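PDB 6EXS: peptide ABC transporter permease from Staphylococcus hominis, which probably carries peptides across the cell membrane as a POT family transporter, and here holds a thioalcohol-conjugated dipeptide of the kind that gives rise to body odour. Local coordinates for residues 43-48 and 171-176; 35-40 and 164-169; 345-350 and 409-414. All blocks are in the same frame, centred on the assembly; numbering follows the deposited sequence.

Contact 1: residues 43-48 and 171-176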
ATOM      1  N   MET A  43       5.465  -3.344  18.642  1.00 37.14           N
ATOM      2  CA  MET A  43       6.831  -2.815  18.623  1.00 36.47           C
ATOM      3  C   MET A  43       7.163  -1.830  19.766  1.00 41.72           C
ATOM      4  O   MET A  43       8.158  -2.051  20.465  1.00 41.96           O
ATOM      5  CB  MET A  43       7.152  -2.186  17.263  1.00 37.72           C
ATOM      6  CG  MET A  43       7.294  -3.206  16.163  1.00 40.52           C
ATOM      7  SD  MET A  43       7.957  -2.499  14.653  1.00 44.38           S
ATOM      8  CE  MET A  43       6.528  -1.673  14.010  1.00 39.57           C
ATOM      9  N   TYR A  44       6.375  -0.733  19.941  1.00 38.26           N
ATOM     10  CA  TYR A  44       6.731   0.269  20.948  1.00 39.16           C
ATOM     11  C   TYR A  44       6.155   0.002  22.347  1.00 43.34           C
ATOM     12  O   TYR A  44       6.641   0.619  23.307  1.00 43.64           O
ATOM     13  CB  TYR A  44       6.443   1.711  20.484  1.00 40.82           C
ATOM     14  CG  TYR A  44       5.040   2.228  20.712  1.00 42.60           C
ATOM     15  CD1 TYR A  44       4.029   1.978  19.794  1.00 43.55           C
ATOM     16  CD2 TYR A  44       4.747   3.060  21.792  1.00 43.98           C
ATOM     17  CE1 TYR A  44       2.743   2.474  19.980  1.00 44.83           C
ATOM     18  CE2 TYR A  44       3.469   3.585  21.974  1.00 44.19           C
ATOM     19  CZ  TYR A  44       2.467   3.281  21.069  1.00 49.51           C
ATOM     20  OH  TYR A  44       1.194   3.768  21.229  1.00 48.91           O
ATOM     21  N   PHE A  45       5.184  -0.933  22.496  1.00 39.31           N
ATOM     22  CA  PHE A  45       4.684  -1.258  23.839  1.00 39.32           C
ATOM     23  C   PHE A  45       5.832  -1.904  24.636  1.00 47.17           C
ATOM     24  O   PHE A  45       6.658  -2.614  24.050  1.00 47.85           O
ATOM     25  CB  PHE A  45       3.440  -2.175  23.819  1.00 39.27           C
ATOM     26  CG  PHE A  45       2.077  -1.547  23.563  1.00 38.81           C
ATOM     27  CD1 PHE A  45       1.965  -0.242  23.083  1.00 40.39           C
ATOM     28  CD2 PHE A  45       0.906  -2.276  23.770  1.00 38.66           C
ATOM     29  CE1 PHE A  45       0.705   0.325  22.833  1.00 39.56           C
ATOM     30  CE2 PHE A  45      -0.352  -1.704  23.532  1.00 39.51           C
ATOM     31  CZ  PHE A  45      -0.443  -0.407  23.071  1.00 37.05           C
ATOM     32  N   ALA A  46       5.911  -1.606  25.955  1.00 44.21           N
ATOM     33  CA  ALA A  46       6.939  -2.129  26.851  1.00 44.77           C
ATOM     34  C   ALA A  46       6.955  -3.660  26.910  1.00 48.16           C
ATOM     35  O   ALA A  46       5.943  -4.294  26.602  1.00 47.52           O
ATOM     36  CB  ALA A  46       6.746  -1.554  28.247  1.00 46.73           C
ATOM     37  N   ILE A  47       8.110  -4.250  27.305  1.00 45.25           N
ATOM     38  CA  ILE A  47       8.319  -5.701  27.449  1.00 44.75           C
ATOM     39  C   ILE A  47       7.303  -6.288  28.445  1.00 49.48           C
ATOM     40  O   ILE A  47       6.751  -7.363  28.177  1.00 48.49           O
ATOM     41  CB  ILE A  47       9.789  -6.051  27.840  1.00 48.47           C
ATOM     42  CG1 ILE A  47      10.841  -5.341  26.933  1.00 48.08           C
ATOM     43  CG2 ILE A  47      10.022  -7.569  27.905  1.00 49.48           C
ATOM     44  CD1 ILE A  47      11.166  -5.992  25.591  1.00 46.66           C
ATOM     45  N   HIS A  48       7.030  -5.563  29.576  1.00 47.21           N
ATOM     46  CA  HIS A  48       6.063  -5.997  30.592  1.00 46.88           C
ATOM     47  C   HIS A  48       4.627  -6.053  30.030  1.00 47.87           C
ATOM     48  O   HIS A  48       3.785  -6.758  30.584  1.00 46.82           O
ATOM     49  CB  HIS A  48       6.164  -5.190  31.911  1.00 48.72           C
ATOM     50  CG  HIS A  48       5.796  -3.738  31.829  1.00 51.91           C
ATOM     51  ND1 HIS A  48       4.474  -3.322  31.872  1.00 53.06           N
ATOM     52  CD2 HIS A  48       6.594  -2.644  31.815  1.00 54.09           C
ATOM     53  CE1 HIS A  48       4.511  -1.999  31.834  1.00 52.41           C
ATOM     54  NE2 HIS A  48       5.766  -1.545  31.802  1.00 53.43           N
ATOM     55  N   HIS A 171      -9.202  -7.104  20.340  1.00 42.54           N
ATOM     56  CA  HIS A 171      -9.249  -7.933  21.548  1.00 43.36           C
ATOM     57  C   HIS A 171      -7.858  -8.419  21.958  1.00 46.40           C
ATOM     58  O   HIS A 171      -7.518  -8.327  23.134  1.00 45.89           O
ATOM     59  CB  HIS A 171     -10.201  -9.133  21.370  1.00 45.01           C
ATOM     60  CG  HIS A 171     -10.084 -10.155  22.463  1.00 50.12           C
ATOM     61  ND1 HIS A 171     -10.500  -9.879  23.766  1.00 53.11           N
ATOM     62  CD2 HIS A 171      -9.555 -11.402  22.429  1.00 52.81           C
ATOM     63  CE1 HIS A 171     -10.223 -10.965  24.472  1.00 53.52           C
ATOM     64  NE2 HIS A 171      -9.654 -11.909  23.716  1.00 53.83           N
ATOM     65  N   PHE A 172      -7.056  -8.926  20.990  1.00 42.44           N
ATOM     66  CA  PHE A 172      -5.714  -9.449  21.244  1.00 42.35           C
ATOM     67  C   PHE A 172      -4.739  -8.377  21.707  1.00 47.32           C
ATOM     68  O   PHE A 172      -3.873  -8.673  22.524  1.00 47.20           O
ATOM     69  CB  PHE A 172      -5.188 -10.214  20.038  1.00 43.79           C
ATOM     70  CG  PHE A 172      -5.930 -11.495  19.764  1.00 45.34           C
ATOM     71  CD1 PHE A 172      -7.082 -11.498  18.982  1.00 47.76           C
ATOM     72  CD2 PHE A 172      -5.463 -12.703  20.261  1.00 47.85           C
ATOM     73  CE1 PHE A 172      -7.764 -12.684  18.720  1.00 48.94           C
ATOM     74  CE2 PHE A 172      -6.138 -13.894  19.984  1.00 51.41           C
ATOM     75  CZ  PHE A 172      -7.286 -13.876  19.214  1.00 49.17           C
ATOM     76  N   VAL A 173      -4.906  -7.126  21.222  1.00 44.49           N
ATOM     77  CA  VAL A 173      -4.121  -5.961  21.655  1.00 44.08           C
ATOM     78  C   VAL A 173      -4.553  -5.633  23.099  1.00 49.05           C
ATOM     79  O   VAL A 173      -3.688  -5.434  23.955  1.00 50.51           O
ATOM     80  CB  VAL A 173      -4.272  -4.732  20.717  1.00 46.76           C
ATOM     81  CG1 VAL A 173      -3.296  -3.620  21.103  1.00 46.70           C
ATOM     82  CG2 VAL A 173      -4.083  -5.123  19.253  1.00 45.52           C
ATOM     83  N   ASP A 174      -5.882  -5.632  23.376  1.00 44.60           N
ATOM     84  CA  ASP A 174      -6.435  -5.370  24.716  1.00 44.93           C
ATOM     85  C   ASP A 174      -5.903  -6.332  25.794  1.00 48.58           C
ATOM     86  O   ASP A 174      -5.476  -5.868  26.846  1.00 49.75           O
ATOM     87  CB  ASP A 174      -7.977  -5.382  24.690  1.00 46.97           C
ATOM     88  CG  ASP A 174      -8.626  -4.169  24.046  1.00 55.61           C
ATOM     89  OD1 ASP A 174      -7.950  -3.125  23.925  1.00 56.14           O
ATOM     90  OD2 ASP A 174      -9.833  -4.247  23.714  1.00 60.89           O
ATOM     91  N   ILE A 175      -5.903  -7.656  25.528  1.00 43.99           N
ATOM     92  CA  ILE A 175      -5.405  -8.674  26.467  1.00 44.10           C
ATOM     93  C   ILE A 175      -3.879  -8.872  26.349  1.00 47.10           C
ATOM     94  O   ILE A 175      -3.317  -9.691  27.080  1.00 48.21           O
ATOM     95  CB  ILE A 175      -6.189 -10.027  26.391  1.00 47.45           C
ATOM     96  CG1 ILE A 175      -6.004 -10.737  25.023  1.00 47.58           C
ATOM     97  CG2 ILE A 175      -7.663  -9.837  26.754  1.00 47.47           C
ATOM     98  CD1 ILE A 175      -6.376 -12.213  24.982  1.00 56.17           C
ATOM     99  N   ARG A 176      -3.218  -8.125  25.437  1.00 41.64           N
ATOM    100  CA  ARG A 176      -1.761  -8.145  25.185  1.00 40.91           C
ATOM    101  C   ARG A 176      -1.253  -9.531  24.681  1.00 44.32           C
ATOM    102  O   ARG A 176      -0.111  -9.921  24.930  1.00 43.90           O
ATOM    103  CB  ARG A 176      -0.949  -7.633  26.417  1.00 40.55           C
ATOM    104  CG  ARG A 176      -1.380  -6.269  26.976  1.00 41.95           C
ATOM    105  CD  ARG A 176      -0.977  -5.111  26.080  1.00 48.39           C
ATOM    106  NE  ARG A 176      -1.225  -3.814  26.712  1.00 53.23           N
ATOM    107  CZ  ARG A 176      -2.150  -2.939  26.321  1.00 60.50           C
ATOM    108  NH1 ARG A 176      -2.284  -1.784  26.951  1.00 34.53           N
ATOM    109  NH2 ARG A 176      -2.928  -3.203  25.280  1.00 53.75           N
TER
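The backbone oxygen of Val173, whose side chain touches Phe45 across the contact, is gripped by two nitrogens of Arg176, the residue whose guanidinium group lies against the same ring. Arg176 N donates to Val173 O over 3.1 Å and Arg176 NH2 over 2.7 Å, the two arriving from opposite faces of the carbonyl plane. The NH2 bond is bent, with 145° at the hydrogen, and its donor stands well above the carbonyl plane, while the oxygen lies close to the plane of the guanidinium group. A fold in the arginine chain (chi2 -73°) brings the head back to its own helix end. That end is a Schellman motif: Arg176 has left the helix with a positive phi, and its N closes the last turn.

With its edge tied to the carbonyl, the guanidinium group turns one face to Phe45. The ring atom Phe45 CE2 sits over the centre of that face, 3.5 Å from Arg176 CZ. At the ring the meeting is an edge contact: Arg176 NH2 lies near the ring plane, 3.5 Å from Phe45 CE2. The two planes are 63° apart, which rules out a parallel stack. Val173 CG1 adds an oblique apolar touch, 4.3 Å from Phe45 CE2. Outside the two segments, Arg176 NE bonds to Gln49 OE1, so the guanidinium group is held at two of its nitrogens, and Phe178 of helix 178-204 packs on both Phe45 and Val173.

No hydrogen bond joins Phe45 to the arginine, although Arg176 also reaches Asn50, by its O, further along the same loop. The arginine spends N-H groups of N, NH2 and NE on the backbone and on Gln49, leaving the weakly solvated face of its cation for a phenylalanine edge.

Contact 2: residues 35-40 and 164-169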
ATOM      1  N   MET A  35      -2.324  -7.870  10.967  1.00 35.94           N
ATOM      2  CA  MET A  35      -0.942  -7.929  11.459  1.00 35.09           C
ATOM      3  C   MET A  35      -0.399  -6.483  11.559  1.00 38.81           C
ATOM      4  O   MET A  35       0.215  -6.138  12.572  1.00 38.75           O
ATOM      5  CB  MET A  35      -0.106  -8.794  10.482  1.00 36.80           C
ATOM      6  CG  MET A  35       1.391  -8.814  10.729  1.00 38.94           C
ATOM      7  SD  MET A  35       2.268  -7.365  10.103  1.00 41.50           S
ATOM      8  CE  MET A  35       1.889  -7.459   8.248  1.00 37.49           C
ATOM      9  N   ARG A  36      -0.646  -5.657  10.496  1.00 35.12           N
ATOM     10  CA  ARG A  36      -0.244  -4.247  10.380  0.51 34.58           C
ATOM     11  C   ARG A  36      -0.817  -3.379  11.513  1.00 38.63           C
ATOM     12  O   ARG A  36      -0.097  -2.569  12.099  1.00 39.58           O
ATOM     13  CB  ARG A  36      -0.692  -3.684   9.020  0.51 32.38           C
ATOM     14  CG  ARG A  36       0.444  -3.271   8.103  0.51 38.54           C
ATOM     15  CD  ARG A  36       0.673  -1.775   8.178  0.51 46.30           C
ATOM     16  NE  ARG A  36       0.147  -1.052   7.017  0.51 47.55           N
ATOM     17  CZ  ARG A  36      -1.039  -0.451   6.959  0.51 52.88           C
ATOM     18  NH1 ARG A  36      -1.870  -0.501   7.994  0.51 44.52           N
ATOM     19  NH2 ARG A  36      -1.401   0.204   5.868  0.51 29.12           N
ATOM     20  N   ALA A  37      -2.123  -3.549  11.814  1.00 33.42           N
ATOM     21  CA  ALA A  37      -2.837  -2.808  12.861  1.00 33.30           C
ATOM     22  C   ALA A  37      -2.235  -3.053  14.251  1.00 38.60           C
ATOM     23  O   ALA A  37      -2.220  -2.147  15.072  1.00 37.57           O
ATOM     24  CB  ALA A  37      -4.308  -3.201  12.866  1.00 33.67           C
ATOM     25  N   MET A  38      -1.728  -4.282  14.490  1.00 37.15           N
ATOM     26  CA  MET A  38      -1.109  -4.746  15.729  1.00 37.72           C
ATOM     27  C   MET A  38       0.369  -4.425  15.802  1.00 39.64           C
ATOM     28  O   MET A  38       0.866  -4.164  16.894  1.00 39.54           O
ATOM     29  CB  MET A  38      -1.257  -6.270  15.857  1.00 41.13           C
ATOM     30  CG  MET A  38      -2.678  -6.753  16.034  1.00 46.37           C
ATOM     31  SD  MET A  38      -2.694  -8.517  16.450  1.00 52.67           S
ATOM     32  CE  MET A  38      -2.570  -8.429  18.179  1.00 50.08           C
ATOM     33  N   LEU A  39       1.090  -4.512  14.662  1.00 35.14           N
ATOM     34  CA  LEU A  39       2.549  -4.344  14.591  1.00 34.38           C
ATOM     35  C   LEU A  39       3.079  -3.077  15.263  1.00 39.33           C
ATOM     36  O   LEU A  39       4.053  -3.185  16.007  1.00 40.78           O
ATOM     37  CB  LEU A  39       3.087  -4.456  13.152  1.00 33.25           C
ATOM     38  CG  LEU A  39       4.559  -4.893  13.027  1.00 37.72           C
ATOM     39  CD1 LEU A  39       4.746  -6.364  13.390  1.00 37.54           C
ATOM     40  CD2 LEU A  39       5.079  -4.649  11.616  1.00 40.67           C
ATOM     41  N   ILE A  40       2.448  -1.908  15.043  1.00 34.87           N
ATOM     42  CA  ILE A  40       2.916  -0.644  15.630  1.00 34.79           C
ATOM     43  C   ILE A  40       2.907  -0.701  17.168  1.00 39.56           C
ATOM     44  O   ILE A  40       3.916  -0.359  17.777  1.00 40.89           O
ATOM     45  CB  ILE A  40       2.196   0.622  15.049  1.00 37.63           C
ATOM     46  CG1 ILE A  40       2.795   1.952  15.616  1.00 38.73           C
ATOM     47  CG2 ILE A  40       0.651   0.580  15.193  1.00 36.81           C
ATOM     48  CD1 ILE A  40       4.229   2.297  15.212  1.00 38.84           C
ATOM     49  N   ILE A 164     -12.580  -5.444   8.538  1.00 31.70           N
ATOM     50  CA  ILE A 164     -12.917  -6.473   9.535  1.00 31.79           C
ATOM     51  C   ILE A 164     -11.745  -6.858  10.480  1.00 35.34           C
ATOM     52  O   ILE A 164     -11.973  -7.000  11.688  1.00 35.26           O
ATOM     53  CB  ILE A 164     -13.535  -7.727   8.833  1.00 35.10           C
ATOM     54  CG1 ILE A 164     -14.824  -7.350   8.042  1.00 35.96           C
ATOM     55  CG2 ILE A 164     -13.850  -8.843   9.829  1.00 35.85           C
ATOM     56  CD1 ILE A 164     -15.294  -8.377   6.980  1.00 42.30           C
ATOM     57  N   SER A 165     -10.525  -7.066   9.941  1.00 31.04           N
ATOM     58  CA  SER A 165      -9.377  -7.525  10.731  1.00 30.24           C
ATOM     59  C   SER A 165      -9.004  -6.630  11.941  1.00 36.64           C
ATOM     60  O   SER A 165      -8.807  -7.226  12.999  1.00 37.13           O
ATOM     61  CB  SER A 165      -8.160  -7.791   9.856  1.00 30.73           C
ATOM     62  OG  SER A 165      -7.751  -6.659   9.108  1.00 33.31           O
ATOM     63  N   PRO A 166      -8.920  -5.264  11.890  1.00 34.51           N
ATOM     64  CA  PRO A 166      -8.612  -4.505  13.120  1.00 34.93           C
ATOM     65  C   PRO A 166      -9.699  -4.673  14.195  1.00 40.17           C
ATOM     66  O   PRO A 166      -9.366  -4.777  15.382  1.00 39.80           O
ATOM     67  CB  PRO A 166      -8.509  -3.056  12.623  1.00 36.36           C
ATOM     68  CG  PRO A 166      -8.259  -3.171  11.142  1.00 40.13           C
ATOM     69  CD  PRO A 166      -9.115  -4.335  10.758  1.00 35.84           C
ATOM     70  N   ILE A 167     -10.987  -4.775  13.769  1.00 37.00           N
ATOM     71  CA  ILE A 167     -12.135  -5.005  14.656  1.00 38.10           C
ATOM     72  C   ILE A 167     -11.959  -6.340  15.402  1.00 45.05           C
ATOM     73  O   ILE A 167     -12.169  -6.377  16.618  1.00 47.09           O
ATOM     74  CB  ILE A 167     -13.498  -4.887  13.901  1.00 41.23           C
ATOM     75  CG1 ILE A 167     -13.715  -3.454  13.348  1.00 41.20           C
ATOM     76  CG2 ILE A 167     -14.690  -5.319  14.771  1.00 42.91           C
ATOM     77  CD1 ILE A 167     -14.879  -3.292  12.307  1.00 42.98           C
ATOM     78  N   ILE A 168     -11.504  -7.404  14.695  1.00 41.44           N
ATOM     79  CA  ILE A 168     -11.288  -8.743  15.282  1.00 41.35           C
ATOM     80  C   ILE A 168     -10.055  -8.790  16.202  1.00 46.05           C
ATOM     81  O   ILE A 168     -10.116  -9.402  17.275  1.00 46.61           O
ATOM     82  CB  ILE A 168     -11.267  -9.867  14.193  1.00 43.91           C
ATOM     83  CG1 ILE A 168     -12.688 -10.058  13.591  1.00 44.62           C
ATOM     84  CG2 ILE A 168     -10.705 -11.206  14.737  1.00 44.09           C
ATOM     85  CD1 ILE A 168     -12.809 -11.063  12.485  1.00 53.70           C
ATOM     86  N   LEU A 169      -8.956  -8.138  15.796  1.00 42.17           N
ATOM     87  CA  LEU A 169      -7.693  -8.185  16.522  1.00 41.53           C
ATOM     88  C   LEU A 169      -7.542  -7.137  17.623  1.00 44.74           C
ATOM     89  O   LEU A 169      -6.589  -7.230  18.402  1.00 45.19           O
ATOM     90  CB  LEU A 169      -6.522  -8.152  15.549  1.00 41.56           C
ATOM     91  CG  LEU A 169      -6.454  -9.406  14.672  1.00 47.65           C
ATOM     92  CD1 LEU A 169      -5.623  -9.179  13.481  1.00 48.65           C
ATOM     93  CD2 LEU A 169      -5.942 -10.609  15.439  1.00 50.13           C
TER
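Met38 and Leu169 form the closest pair in a meeting of two transmembrane helices of the major facilitator fold, helix 16-44 and helix 147-174, which cross at -50° with local axes 9.2 Å apart. The thioether sulfur Met38 SD rests 3.9 Å from Leu169 CB, and Leu169 CD2 lies almost as near to the sulfur. With CG anti to the carbonyl carbon (chi1 -66°) and the next torsion extended (-171°), the methionine carries its sulfur out to the leucine, and the two side chains run at about a right angle. Beside it, Ala37, the residue before Met38, sets its CB 4.2 Å from Pro166 CB, about a turn before Leu169. This pair marks the tightest backbone approach, with Ala37 CA and Pro166 CA 6.0 Å apart, a spacing that suits a methyl group and a compact ring.

The second shell surrounds these groups. Pro166 has no N-H to give to the preceding turn, and helix 147-174 is kinked there. Phe178 and Phe182 of helix 178-204 pack against Met38. The bound peptide conjugate touches Arg36, beside Ala37, and the side chain of Pro166 is about 6 Å from it; this buried, apolar crossing therefore lies next to the ligand pocket. Leu169 CD1 reaches helix 16-44 at its backbone, 4.3 Å from Met35 N.

Contact 3: residues 345-350 and 409-414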
ATOM      1  N   LEU A 345     -18.338   2.490   1.683  1.00 47.08           N
ATOM      2  CA  LEU A 345     -19.618   3.202   1.654  1.00 48.32           C
ATOM      3  C   LEU A 345     -19.730   4.256   0.566  1.00 54.45           C
ATOM      4  O   LEU A 345     -20.812   4.412  -0.001  1.00 55.26           O
ATOM      5  CB  LEU A 345     -19.934   3.879   3.011  1.00 48.36           C
ATOM      6  CG  LEU A 345     -19.996   3.030   4.280  1.00 51.79           C
ATOM      7  CD1 LEU A 345     -19.983   3.918   5.507  1.00 51.62           C
ATOM      8  CD2 LEU A 345     -21.199   2.105   4.281  1.00 53.26           C
ATOM      9  N   PHE A 346     -18.652   5.018   0.305  1.00 51.64           N
ATOM     10  CA  PHE A 346     -18.758   6.149  -0.608  1.00 52.77           C
ATOM     11  C   PHE A 346     -17.991   6.045  -1.945  1.00 59.63           C
ATOM     12  O   PHE A 346     -18.191   6.935  -2.774  1.00 61.17           O
ATOM     13  CB  PHE A 346     -18.396   7.442   0.137  1.00 54.64           C
ATOM     14  CG  PHE A 346     -19.218   7.611   1.400  1.00 56.42           C
ATOM     15  CD1 PHE A 346     -20.586   7.868   1.334  1.00 60.39           C
ATOM     16  CD2 PHE A 346     -18.637   7.463   2.653  1.00 57.81           C
ATOM     17  CE1 PHE A 346     -21.352   7.993   2.501  1.00 61.55           C
ATOM     18  CE2 PHE A 346     -19.405   7.590   3.822  1.00 61.02           C
ATOM     19  CZ  PHE A 346     -20.752   7.863   3.738  1.00 59.97           C
ATOM     20  N   ALA A 347     -17.208   4.960  -2.215  1.00 55.98           N
ATOM     21  CA  ALA A 347     -16.553   4.787  -3.530  1.00 56.09           C
ATOM     22  C   ALA A 347     -17.597   4.566  -4.651  1.00 63.17           C
ATOM     23  O   ALA A 347     -17.440   5.206  -5.696  1.00 63.22           O
ATOM     24  CB  ALA A 347     -15.538   3.654  -3.516  1.00 55.79           C
ATOM     25  N   PRO A 348     -18.687   3.750  -4.466  1.00 61.70           N
ATOM     26  CA  PRO A 348     -19.698   3.632  -5.540  1.00 63.15           C
ATOM     27  C   PRO A 348     -20.478   4.937  -5.775  1.00 68.73           C
ATOM     28  O   PRO A 348     -20.865   5.217  -6.907  1.00 68.90           O
ATOM     29  CB  PRO A 348     -20.619   2.517  -5.033  1.00 64.94           C
ATOM     30  CG  PRO A 348     -20.488   2.562  -3.547  1.00 68.35           C
ATOM     31  CD  PRO A 348     -19.057   2.908  -3.303  1.00 62.89           C
ATOM     32  N   VAL A 349     -20.677   5.732  -4.697  1.00 66.44           N
ATOM     33  CA  VAL A 349     -21.361   7.031  -4.657  1.00 67.76           C
ATOM     34  C   VAL A 349     -20.617   8.065  -5.544  1.00 73.83           C
ATOM     35  O   VAL A 349     -21.227   8.607  -6.469  1.00 73.62           O
ATOM     36  CB  VAL A 349     -21.545   7.502  -3.184  1.00 71.37           C
ATOM     37  CG1 VAL A 349     -22.027   8.950  -3.099  1.00 72.17           C
ATOM     38  CG2 VAL A 349     -22.491   6.575  -2.425  1.00 71.15           C
ATOM     39  N   ILE A 350     -19.302   8.299  -5.275  1.00 71.69           N
ATOM     40  CA  ILE A 350     -18.408   9.205  -6.027  1.00 72.63           C
ATOM     41  C   ILE A 350     -18.369   8.809  -7.532  1.00 78.41           C
ATOM     42  O   ILE A 350     -18.408   9.691  -8.394  1.00 78.63           O
ATOM     43  CB  ILE A 350     -16.977   9.271  -5.377  1.00 75.09           C
ATOM     44  CG1 ILE A 350     -17.002   9.695  -3.867  1.00 75.65           C
ATOM     45  CG2 ILE A 350     -15.991  10.138  -6.171  1.00 75.93           C
ATOM     46  CD1 ILE A 350     -17.726  11.042  -3.454  1.00 85.92           C
ATOM     47  N   GLY A 409     -10.552  12.689   0.422  1.00 43.39           N
ATOM     48  CA  GLY A 409      -9.513  13.057  -0.529  1.00 43.81           C
ATOM     49  C   GLY A 409      -9.053  11.873  -1.364  1.00 48.41           C
ATOM     50  O   GLY A 409      -8.795  12.025  -2.561  1.00 49.13           O
ATOM     51  N   GLU A 410      -8.987  10.670  -0.752  1.00 44.64           N
ATOM     52  CA  GLU A 410      -8.599   9.425  -1.435  1.00 44.17           C
ATOM     53  C   GLU A 410      -9.617   9.029  -2.515  1.00 51.71           C
ATOM     54  O   GLU A 410      -9.227   8.503  -3.560  1.00 50.74           O
ATOM     55  CB  GLU A 410      -8.417   8.274  -0.431  1.00 44.06           C
ATOM     56  CG  GLU A 410      -7.544   7.160  -0.967  1.00 46.98           C
ATOM     57  CD  GLU A 410      -7.269   6.026  -0.007  1.00 56.24           C
ATOM     58  OE1 GLU A 410      -6.893   6.298   1.156  1.00 50.69           O
ATOM     59  OE2 GLU A 410      -7.345   4.858  -0.446  1.00 46.94           O
ATOM     60  N   LEU A 411     -10.913   9.302  -2.260  1.00 51.30           N
ATOM     61  CA  LEU A 411     -12.020   9.015  -3.176  1.00 52.87           C
ATOM     62  C   LEU A 411     -11.906   9.842  -4.463  1.00 60.96           C
ATOM     63  O   LEU A 411     -12.412   9.411  -5.501  1.00 60.54           O
ATOM     64  CB  LEU A 411     -13.385   9.246  -2.487  1.00 53.24           C
ATOM     65  CG  LEU A 411     -13.700   8.411  -1.222  1.00 56.96           C
ATOM     66  CD1 LEU A 411     -14.837   9.023  -0.429  1.00 56.88           C
ATOM     67  CD2 LEU A 411     -14.010   6.950  -1.563  1.00 60.00           C
ATOM     68  N   CYS A 412     -11.221  11.012  -4.392  1.00 61.14           N
ATOM     69  CA  CYS A 412     -10.969  11.928  -5.512  1.00 63.37           C
ATOM     70  C   CYS A 412      -9.764  11.483  -6.323  1.00 69.60           C
ATOM     71  O   CYS A 412      -9.764  11.619  -7.542  1.00 68.98           O
ATOM     72  CB  CYS A 412     -10.763  13.354  -5.009  1.00 64.75           C
ATOM     73  SG  CYS A 412     -12.109  13.992  -3.990  1.00 69.43           S
ATOM     74  N   LEU A 413      -8.714  11.030  -5.624  1.00 68.66           N
ATOM     75  CA  LEU A 413      -7.395  10.684  -6.137  1.00 69.84           C
ATOM     76  C   LEU A 413      -7.229   9.254  -6.671  1.00 78.12           C
ATOM     77  O   LEU A 413      -6.676   9.094  -7.760  1.00 77.60           O
ATOM     78  CB  LEU A 413      -6.376  10.960  -5.013  1.00 69.35           C
ATOM     79  CG  LEU A 413      -4.922  11.097  -5.404  1.00 73.63           C
ATOM     80  CD1 LEU A 413      -4.382  12.448  -4.994  1.00 74.23           C
ATOM     81  CD2 LEU A 413      -4.105   9.991  -4.792  1.00 74.70           C
ATOM     82  N   SER A 414      -7.635   8.227  -5.887  1.00 78.25           N
ATOM     83  CA  SER A 414      -7.457   6.803  -6.215  1.00 79.22           C
ATOM     84  C   SER A 414      -8.072   6.339  -7.566  1.00 88.13           C
ATOM     85  O   SER A 414      -7.307   5.741  -8.331  1.00 87.61           O
ATOM     86  CB  SER A 414      -7.930   5.904  -5.077  1.00 81.17           C
ATOM     87  OG  SER A 414      -6.831   5.360  -4.365  1.00 86.61           O
TER
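Leu411 sets out toward helix 338-357 and is received by three of its residues, Phe346, Ala347 and Ile350, so that one residue, by its side chain and its carbonyl oxygen, makes all the close contacts from the side of helix 396-418. Its CG stands anti to the carbonyl carbon (chi1 -60°), and the chain then forks into two methyl groups.

One branch, CD1, lies between Phe346 CB, 3.9 Å from it, and Ile350 CG1. The phenylalanine ring leads away from the contact, with Leu345 CB over one face and the ring of Phe342 nearby, leaving its beta carbon to do the touching. The other branch, CD2, settles against the backbone, 3.8 Å from Ala347 N, with Ala347 CB at 4.1 Å from the same methyl. With only a methyl at Ala347, the leucine branch lies close to the main chain.

The side chain of Ile350 runs at about a right angle to that of Leu411, laying CG1 3.9 Å from Leu411 CB. Its two branches have separate duties: CG1 packs on the leucine side chain, while CG2 lies 3.7 Å from Leu411 O.

This is apolar packing between two helices of the major facilitator fold, with Leu411 about 10 Å from the bound conjugate. The local axes are 10.2 Å apart and cross at -50°; the CA atoms of Ala347 and Leu411, 6.2 Å apart, are the nearest across the pair. Helix 338-357 is kinked around Pro348. Glu410 makes a second link to helix 338-357 by bonding Asn339, a pocket residue, and also packs on helix 279-302, while Cys412 and Leu413 touch helix 364-389. Leu411 thus joins helix 338-357 to a helix that also borders these two others.

How the contacts relate
Contacts 1 and 2 follow one pair of helices, along the C-terminal parts of helices 16-44 and 147-174 to just beyond their ends; their centres are about 12 Å apart. They also touch, since Met38 CE lies 3.7 Å from Phe172 CB and 3.8 Å from Val173 CG2. Contact 3 joins a different pair, later in the chain, with its centre about 23 Å from that of contact 2 and about 34 Å from that of contact 1. The bound conjugate relates all three: its distance is about 6 Å from the side chain of Pro166 in contact 2, about 10 Å from that of Leu411 in contact 3, and about 14 Å from that of Val173 in contact 1.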